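Local structure of transcription termination factor FttA (Methanosarcina mazei, 2XR1) at residues F200-P205 / F341-G346; I507-G512 / M520-A525; G512-G517 / L534-Y539. The protein probably cleaves nascent RNA at the RNA polymerase exit channel, degrades the released transcript from its 5' end and so terminates transcription, as a zinc-dependent homodimeric nuclease. All coordinates share one frame; numbering follows the deposited sequence.

Interaction 1: F200-P205 / F341-G346; sequences FLLSTP and FHIGDG
Leu-202 and Phe-341 meet in the apolar layer between the two beta sheets of the metallo-beta-lactamase fold, Leu-202 on strand 199-203 of one sheet and Phe-341 on strand 337-343 of the other. Leu-202 sets its CD2 methyl over one face of the Phe-341 ring in a CH-pi contact, 3.8 Å from the ring centroid and 17° off the normal. The methyl is displaced toward the rim on the CG side, with CD2 of Leu-202 3.6 Å from CG of Phe-341, and the two side chains pass alongside each other, pointing opposite ways. With its CG swung anti to the backbone N (chi1 167°), Leu-202 divides its branches: CD2 serves the ring, while CD1 meets Ile-343 CD1 at 4.1 Å. No hydrogen bond joins the two segments; this is the side-chain filling of the alpha-beta/beta-alpha sandwich, where Ile-211 and Val-350, one from each sheet, also reach Phe-341. Further along, where strand 199-203 has given way to loop, Thr-204 reaches Ile-343 methyl to methyl, 3.9 Å between their CG2 atoms. The Thr-204 hydroxyl OG1 is engaged elsewhere, hydrogen-bonded to the Asp-322 carboxylate and to the backbone N of Glu-206.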
loop_
_atom_site.group_PDB
_atom_site.type_symbol
_atom_site.label_atom_id
_atom_site.label_comp_id
_atom_site.label_asym_id
_atom_site.label_seq_id
_atom_site.Cartn_x
_atom_site.Cartn_y
_atom_site.Cartn_z
ATOM N N PHE B 200 0.365 11.960 -0.317
ATOM C CA PHE B 200 0.569 10.900 -1.289
ATOM C C PHE B 200 1.954 10.304 -1.101
ATOM O O PHE B 200 2.922 10.976 -0.719
ATOM C CB PHE B 200 0.421 11.462 -2.712
ATOM C CG PHE B 200 -0.962 11.876 -3.041
ATOM C CD1 PHE B 200 -1.873 10.951 -3.614
ATOM C CD2 PHE B 200 -1.406 13.138 -2.737
ATOM C CE1 PHE B 200 -3.177 11.310 -3.888
ATOM C CE2 PHE B 200 -2.748 13.503 -3.001
ATOM C CZ PHE B 200 -3.631 12.591 -3.581
ATOM N N LEU B 201 2.092 9.028 -1.385
ATOM C CA LEU B 201 3.424 8.415 -1.291
ATOM C C LEU B 201 3.827 7.979 -2.669
ATOM O O LEU B 201 3.096 7.253 -3.263
ATOM C CB LEU B 201 3.411 7.238 -0.353
ATOM C CG LEU B 201 4.801 6.716 -0.030
ATOM C CD1 LEU B 201 5.470 7.665 0.919
ATOM C CD2 LEU B 201 4.719 5.193 0.502
ATOM N N LEU B 202 4.954 8.468 -3.179
ATOM C CA LEU B 202 5.541 7.993 -4.429
ATOM C C LEU B 202 6.683 7.111 -4.011
ATOM O O LEU B 202 7.475 7.507 -3.194
ATOM C CB LEU B 202 6.055 9.166 -5.250
ATOM C CG LEU B 202 6.975 8.940 -6.441
ATOM C CD1 LEU B 202 6.330 8.131 -7.568
ATOM C CD2 LEU B 202 7.413 10.348 -6.910
ATOM N N SER B 203 6.768 5.901 -4.545
ATOM C CA SER B 203 7.757 4.989 -4.051
ATOM C C SER B 203 8.368 4.177 -5.169
ATOM O O SER B 203 7.741 3.954 -6.228
ATOM C CB SER B 203 7.203 4.095 -2.928
ATOM O OG SER B 203 6.452 3.015 -3.448
ATOM N N THR B 204 9.628 3.795 -4.927
ATOM C CA THR B 204 10.375 2.948 -5.828
ATOM C C THR B 204 11.016 1.934 -4.921
ATOM O O THR B 204 10.789 1.958 -3.737
ATOM C CB THR B 204 11.441 3.746 -6.627
ATOM O OG1 THR B 204 12.623 3.977 -5.823
ATOM C CG2 THR B 204 10.851 5.030 -7.095
ATOM N N PRO B 205 11.795 1.022 -5.481
ATOM C CA PRO B 205 12.458 0.080 -4.592
ATOM C C PRO B 205 13.479 0.724 -3.664
ATOM O O PRO B 205 13.789 0.155 -2.602
ATOM C CB PRO B 205 13.135 -0.913 -5.554
ATOM C CG PRO B 205 12.361 -0.828 -6.820
ATOM C CD PRO B 205 11.748 0.560 -6.880
ATOM N N PHE B 341 8.727 14.605 -11.247
ATOM C CA PHE B 341 9.660 13.616 -10.729
ATOM C C PHE B 341 10.167 12.722 -11.829
ATOM O O PHE B 341 9.376 12.018 -12.485
ATOM C CB PHE B 341 8.978 12.726 -9.726
ATOM C CG PHE B 341 8.553 13.426 -8.494
ATOM C CD1 PHE B 341 9.407 13.535 -7.421
ATOM C CD2 PHE B 341 7.295 13.964 -8.383
ATOM C CE1 PHE B 341 9.007 14.119 -6.281
ATOM C CE2 PHE B 341 6.898 14.585 -7.219
ATOM C CZ PHE B 341 7.758 14.663 -6.188
ATOM N N HIS B 342 11.479 12.736 -11.992
ATOM C CA HIS B 342 12.182 12.011 -13.049
ATOM C C HIS B 342 12.808 10.856 -12.329
ATOM O O HIS B 342 13.648 11.071 -11.454
ATOM C CB HIS B 342 13.247 12.941 -13.676
ATOM C CG HIS B 342 14.099 12.311 -14.730
ATOM N ND1 HIS B 342 13.584 11.570 -15.768
ATOM C CD2 HIS B 342 15.435 12.366 -14.945
ATOM C CE1 HIS B 342 14.572 11.146 -16.538
ATOM N NE2 HIS B 342 15.706 11.620 -16.061
ATOM N N ILE B 343 12.354 9.643 -12.640
ATOM C CA ILE B 343 12.751 8.446 -11.907
ATOM C C ILE B 343 13.695 7.611 -12.702
ATOM O O ILE B 343 13.410 7.225 -13.821
ATOM C CB ILE B 343 11.510 7.618 -11.538
ATOM C CG1 ILE B 343 10.430 8.570 -10.964
ATOM C CG2 ILE B 343 11.892 6.404 -10.618
ATOM C CD1 ILE B 343 9.642 8.012 -9.911
ATOM N N GLY B 344 14.845 7.327 -12.113
ATOM C CA GLY B 344 15.895 6.543 -12.776
ATOM C C GLY B 344 16.611 7.300 -13.874
ATOM O O GLY B 344 16.618 8.511 -13.880
ATOM N N ASP B 345 17.239 6.573 -14.789
ATOM C CA ASP B 345 17.764 7.161 -16.018
ATOM C C ASP B 345 16.630 6.976 -17.029
ATOM O O ASP B 345 16.620 6.021 -17.814
ATOM C CB ASP B 345 19.090 6.485 -16.489
ATOM C CG ASP B 345 20.321 7.477 -16.511
ATOM O OD1 ASP B 345 20.401 8.375 -15.608
ATOM O OD2 ASP B 345 21.210 7.342 -17.421
ATOM N N GLY B 346 15.647 7.855 -16.959
ATOM C CA GLY B 346 14.508 7.788 -17.864
ATOM C C GLY B 346 13.574 6.595 -17.704
ATOM O O GLY B 346 12.968 6.154 -18.670
#

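Interaction 2: I507-G512 / M520-A525; sequences ILATSG and MEYFKA
Segments 507-512 and 520-525 come nearest at Ile-507 and Tyr-522, whose CA atoms lie 8.3 Å apart, far enough that side chains alone bridge the gap. Tyr-522 does most of the bridging. Its CG sits beside the backbone N and anti to the carbonyl carbon (chi1 -67°), which carries the ring from the helix onto the strand. Ile-507 receives it with both branches. CG2 stands above one face almost exactly over the middle, 3.8 Å from the ring centroid and only 7° off the normal, a CH-pi contact. The other branch is extended, and brings CD1 of Ile-507 to 3.5 Å from CD1 of Tyr-522, so the methyl lies against the CD1-CE1 side of the ring. Two residues on, Ala-509 takes the CD2-CE2 side, from the same side of the ring plane as Ile-507: its CB is 3.9 Å from CD2 of Tyr-522 and approaches obliquely. The aromatic carbons thus rest on three methyls, while the phenol oxygen OH has a polar partner beyond the two segments, a hydrogen bond to OD2 of Asp-448 at the end of adjacent strand 445-448. That bond ties the far end of the ring to the sheet and probably limits its movement. Leu-508, between the two contacting strand residues, points to the opposite side of the sheet, against Val-427 and Met-428 of helix 423-436. Helix 518-526 is the connection of a beta-alpha-beta crossover in the beta-CASP domain, leading from strand 506-509 to strand 533-536 with strand 414-417 lying between them in the parallel sheet. Helix 492-500 packs beside it, its Ile-498 touching both Ile-507 and Tyr-522 and its Arg-495 touching the tyrosine as well.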
loop_
_atom_site.group_PDB
_atom_site.type_symbol
_atom_site.label_atom_id
_atom_site.label_comp_id
_atom_site.label_asym_id
_atom_site.label_seq_id
_atom_site.Cartn_x
_atom_site.Cartn_y
_atom_site.Cartn_z
ATOM N N ILE B 507 -14.926 44.084 4.414
ATOM C CA ILE B 507 -14.094 43.295 5.306
ATOM C C ILE B 507 -13.605 42.004 4.626
ATOM O O ILE B 507 -14.407 41.112 4.347
ATOM C CB ILE B 507 -14.850 42.969 6.604
ATOM C CG1 ILE B 507 -15.367 44.275 7.211
ATOM C CG2 ILE B 507 -13.954 42.245 7.598
ATOM C CD1 ILE B 507 -15.984 44.118 8.544
ATOM N N LEU B 508 -12.307 41.930 4.338
ATOM C CA LEU B 508 -11.670 40.658 4.034
ATOM C C LEU B 508 -11.254 40.065 5.358
ATOM O O LEU B 508 -10.609 40.729 6.154
ATOM C CB LEU B 508 -10.467 40.828 3.117
ATOM C CG LEU B 508 -10.830 40.773 1.626
ATOM C CD1 LEU B 508 -12.231 41.241 1.410
ATOM C CD2 LEU B 508 -9.879 41.580 0.750
ATOM N N ALA B 509 -11.667 38.842 5.628
ATOM C CA ALA B 509 -11.374 38.244 6.919
ATOM C C ALA B 509 -11.340 36.748 6.800
ATOM O O ALA B 509 -12.015 36.150 5.944
ATOM C CB ALA B 509 -12.392 38.657 7.965
ATOM N N THR B 510 -10.600 36.170 7.729
ATOM C CA THR B 510 -10.280 34.766 7.769
ATOM C C THR B 510 -11.259 34.041 8.714
ATOM O O THR B 510 -11.754 34.649 9.667
ATOM C CB THR B 510 -8.777 34.683 8.194
ATOM O OG1 THR B 510 -8.018 34.166 7.093
ATOM C CG2 THR B 510 -8.521 33.890 9.466
ATOM N N SER B 511 -11.553 32.762 8.507
ATOM C CA SER B 511 -10.968 31.929 7.462
ATOM C C SER B 511 -11.888 31.794 6.274
ATOM O O SER B 511 -13.071 31.948 6.366
ATOM C CB SER B 511 -10.653 30.536 8.003
ATOM O OG SER B 511 -11.743 30.041 8.722
ATOM N N GLY B 512 -11.311 31.460 5.151
ATOM C CA GLY B 512 -12.044 31.461 3.881
ATOM C C GLY B 512 -13.284 30.619 3.685
ATOM O O GLY B 512 -13.974 30.825 2.694
ATOM N N MET B 520 -15.955 35.098 11.789
ATOM C CA MET B 520 -17.069 34.690 12.610
ATOM C C MET B 520 -17.488 35.775 13.617
ATOM O O MET B 520 -18.674 35.928 13.902
ATOM C CB MET B 520 -16.757 33.356 13.283
ATOM C CG MET B 520 -16.703 32.176 12.296
ATOM S SD MET B 520 -18.206 32.032 11.272
ATOM C CE MET B 520 -17.774 33.064 9.881
ATOM N N GLU B 521 -16.531 36.542 14.119
ATOM C CA GLU B 521 -16.862 37.693 14.952
ATOM C C GLU B 521 -17.598 38.736 14.112
ATOM O O GLU B 521 -18.640 39.228 14.512
ATOM C CB GLU B 521 -15.614 38.300 15.626
ATOM C CG GLU B 521 -15.461 37.961 17.116
ATOM C CD GLU B 521 -13.998 37.952 17.585
ATOM O OE1 GLU B 521 -13.198 37.213 16.969
ATOM O OE2 GLU B 521 -13.636 38.659 18.565
ATOM N N TYR B 522 -17.059 39.060 12.942
ATOM C CA TYR B 522 -17.710 40.007 12.037
ATOM C C TYR B 522 -19.104 39.556 11.651
ATOM O O TYR B 522 -20.024 40.375 11.529
ATOM C CB TYR B 522 -16.889 40.200 10.770
ATOM C CG TYR B 522 -15.598 40.887 11.049
ATOM C CD1 TYR B 522 -15.576 42.214 11.474
ATOM C CD2 TYR B 522 -14.386 40.213 10.928
ATOM C CE1 TYR B 522 -14.385 42.852 11.752
ATOM C CE2 TYR B 522 -13.184 40.857 11.224
ATOM C CZ TYR B 522 -13.206 42.167 11.642
ATOM O OH TYR B 522 -12.030 42.794 11.919
ATOM N N PHE B 523 -19.253 38.253 11.470
ATOM C CA PHE B 523 -20.511 37.654 11.040
ATOM C C PHE B 523 -21.495 37.622 12.205
ATOM O O PHE B 523 -22.669 37.963 12.051
ATOM C CB PHE B 523 -20.225 36.247 10.479
ATOM C CG PHE B 523 -21.430 35.395 10.280
ATOM C CD1 PHE B 523 -22.106 35.410 9.091
ATOM C CD2 PHE B 523 -21.872 34.549 11.286
ATOM C CE1 PHE B 523 -23.223 34.603 8.908
ATOM C CE2 PHE B 523 -22.990 33.746 11.109
ATOM C CZ PHE B 523 -23.661 33.774 9.927
ATOM N N LYS B 524 -21.011 37.232 13.379
ATOM C CA LYS B 524 -21.866 37.159 14.550
ATOM C C LYS B 524 -22.565 38.490 14.770
ATOM O O LYS B 524 -23.664 38.520 15.324
ATOM C CB LYS B 524 -21.074 36.744 15.783
ATOM N N ALA B 525 -21.956 39.581 14.307
ATOM C CA ALA B 525 -22.477 40.926 14.567
ATOM C C ALA B 525 -23.126 41.608 13.364
ATOM O O ALA B 525 -23.950 42.479 13.550
ATOM C CB ALA B 525 -21.376 41.812 15.138
#

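Interaction 3: G512-G517 / L534-Y539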
loop_
_atom_site.group_PDB
_atom_site.type_symbol
_atom_site.label_atom_id
_atom_site.label_comp_id
_atom_site.label_asym_id
_atom_site.label_seq_id
_atom_site.Cartn_x
_atom_site.Cartn_y
_atom_site.Cartn_z
ATOM N N GLY B 512 -11.311 31.460 5.151
ATOM C CA GLY B 512 -12.044 31.461 3.881
ATOM C C GLY B 512 -13.284 30.619 3.685
ATOM O O GLY B 512 -13.974 30.825 2.694
ATOM N N MET B 513 -13.566 29.682 4.590
ATOM C CA MET B 513 -14.826 28.893 4.536
ATOM C C MET B 513 -15.629 28.960 5.839
ATOM O O MET B 513 -16.465 28.104 6.135
ATOM C CB MET B 513 -14.531 27.453 4.101
ATOM C CG MET B 513 -13.904 27.392 2.693
ATOM S SD MET B 513 -13.629 25.716 2.178
ATOM C CE MET B 513 -13.203 25.885 0.430
ATOM N N MET B 514 -15.346 30.002 6.620
ATOM C CA MET B 514 -16.078 30.347 7.828
ATOM C C MET B 514 -16.096 29.269 8.892
ATOM O O MET B 514 -16.959 29.289 9.753
ATOM C CB MET B 514 -17.508 30.758 7.461
ATOM C CG MET B 514 -17.555 31.969 6.562
ATOM S SD MET B 514 -19.194 32.422 5.998
ATOM C CE MET B 514 -19.774 33.482 7.326
ATOM N N ASN B 515 -15.143 28.343 8.854
ATOM C CA ASN B 515 -15.015 27.351 9.929
ATOM C C ASN B 515 -14.407 27.941 11.176
ATOM O O ASN B 515 -14.373 27.301 12.217
ATOM C CB ASN B 515 -14.273 26.068 9.482
ATOM C CG ASN B 515 -15.249 24.903 9.169
ATOM O OD1 ASN B 515 -16.471 25.092 9.178
ATOM N ND2 ASN B 515 -14.711 23.705 8.897
ATOM N N GLY B 516 -13.933 29.172 11.083
ATOM C CA GLY B 516 -13.556 29.917 12.266
ATOM C C GLY B 516 -12.815 31.173 11.909
ATOM O O GLY B 516 -12.767 31.570 10.756
ATOM N N GLY B 517 -12.210 31.789 12.913
ATOM C CA GLY B 517 -11.403 32.980 12.703
ATOM C C GLY B 517 -12.215 34.231 12.931
ATOM O O GLY B 517 -13.388 34.163 13.293
ATOM N N LEU B 534 -22.795 39.200 2.252
ATOM C CA LEU B 534 -21.767 38.224 2.514
ATOM C C LEU B 534 -21.293 37.664 1.182
ATOM O O LEU B 534 -22.072 37.001 0.501
ATOM C CB LEU B 534 -22.330 37.102 3.395
ATOM C CG LEU B 534 -21.358 35.970 3.759
ATOM C CD1 LEU B 534 -20.343 36.504 4.735
ATOM C CD2 LEU B 534 -22.128 34.770 4.319
ATOM N N VAL B 535 -20.027 37.898 0.824
ATOM C CA VAL B 535 -19.561 37.623 -0.535
ATOM C C VAL B 535 -18.695 36.386 -0.582
ATOM O O VAL B 535 -17.602 36.382 -0.051
ATOM C CB VAL B 535 -18.760 38.826 -1.076
ATOM C CG1 VAL B 535 -18.455 38.670 -2.570
ATOM C CG2 VAL B 535 -19.544 40.132 -0.827
ATOM N N PHE B 536 -19.174 35.333 -1.212
ATOM C CA PHE B 536 -18.341 34.155 -1.439
ATOM C C PHE B 536 -17.572 34.250 -2.755
ATOM O O PHE B 536 -18.177 34.308 -3.810
ATOM C CB PHE B 536 -19.192 32.890 -1.462
ATOM C CG PHE B 536 -19.735 32.507 -0.126
ATOM C CD1 PHE B 536 -18.894 32.090 0.881
ATOM C CD2 PHE B 536 -21.101 32.540 0.126
ATOM C CE1 PHE B 536 -19.391 31.737 2.116
ATOM C CE2 PHE B 536 -21.598 32.166 1.362
ATOM C CZ PHE B 536 -20.740 31.766 2.349
ATOM N N VAL B 537 -16.246 34.215 -2.684
ATOM C CA VAL B 537 -15.392 34.474 -3.837
ATOM C C VAL B 537 -14.723 33.219 -4.356
ATOM O O VAL B 537 -13.998 33.273 -5.340
ATOM C CB VAL B 537 -14.302 35.467 -3.515
ATOM C CG1 VAL B 537 -14.906 36.809 -3.075
ATOM C CG2 VAL B 537 -13.412 34.907 -2.488
ATOM N N GLY B 538 -14.980 32.088 -3.724
ATOM C CA GLY B 538 -14.479 30.820 -4.217
ATOM C C GLY B 538 -15.309 29.671 -3.668
ATOM O O GLY B 538 -16.116 29.887 -2.757
ATOM N N TYR B 539 -15.072 28.449 -4.139
ATOM C CA TYR B 539 -15.820 27.293 -3.622
ATOM C C TYR B 539 -15.685 27.158 -2.103
ATOM O O TYR B 539 -14.688 27.573 -1.505
ATOM C CB TYR B 539 -15.384 25.969 -4.287
ATOM C CG TYR B 539 -14.123 25.391 -3.692
ATOM C CD1 TYR B 539 -12.891 25.921 -3.997
ATOM C CD2 TYR B 539 -14.179 24.339 -2.811
ATOM C CE1 TYR B 539 -11.728 25.431 -3.434
ATOM C CE2 TYR B 539 -13.013 23.794 -2.242
ATOM C CZ TYR B 539 -11.787 24.358 -2.545
ATOM O OH TYR B 539 -10.624 23.838 -1.989
#
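Met-514 reaches from the loop 512-517 onto strand 533-536, where Leu-534 and Phe-536 receive it. From CB, which is directed toward the strand, CG lies beside the backbone N and the chain continues extended to SD. The sulfur is the first atom to touch: SD of Met-514 is 3.9 Å from CE1 of Phe-536, with CZ about as close. Measured to the ring centroid, SD is at 5.0 Å and 68° off the normal, an oblique Met-aromatic contact in which the two side chains cross at about a right angle. A bend at the last torsion (chi3 87°) then turns CE off toward Leu-534, where it meets CD1 and CD2 of that leucine evenly, the CE to CD1 distance being 4.0 Å. Ile-549 of helix 545-550 also touches both Met-514 and Leu-534.

The loop belongs to the beta-CASP domain and follows strand 506-509 of its parallel sheet; 534-539 leaves strand 533-536 at the same end of that sheet, so while Met-514 packs on the strand itself, Met-513 and Tyr-539 meet past the strand ends. Met-513 is extended past CG and lays CE over one face of the Tyr-539 ring, 3.7 Å from the centroid and 24° off the normal, shifted to the rim near CE2. SD follows behind, oblique to that ring and 5.4 Å from its centroid, a second Met-aromatic contact. The Tyr-539 side chain lies about 5 Å from a bound zinc ion, so Met-513 packs on a residue bordering the metal site. The backbone of Tyr-539 is held from outside the pair: its O accepts a hydrogen bond from Arg-423 NH2, and its N is bonded to the hydroxyl of Tyr-383. Within the loop, Asn-515 OD1 accepts a bond from the backbone N of Ile-545.

Interactions 2 and 3 adjoin, their centres about 8 Å apart, and share Gly-512. Ser-511 OG and Gly-516 O, 2.7 Å apart, form a probable hydrogen bond between them, and Met-514 packs against Met-520 and Phe-523 of helix 518-526. Both reach the same beta-CASP sheet. Interaction 1 belongs to the metallo-beta-lactamase domain, its centre about 43 Å from that of interaction 2 and 38 Å from that of interaction 3, without touching either. Interaction 3 comes close to the catalytic metals: the Tyr-539 side chain is about 5 Å from a bound zinc ion and about 4 Å from the side chain of the zinc ligand His-607, whereas interactions 1 and 2 lie away from the zinc sites.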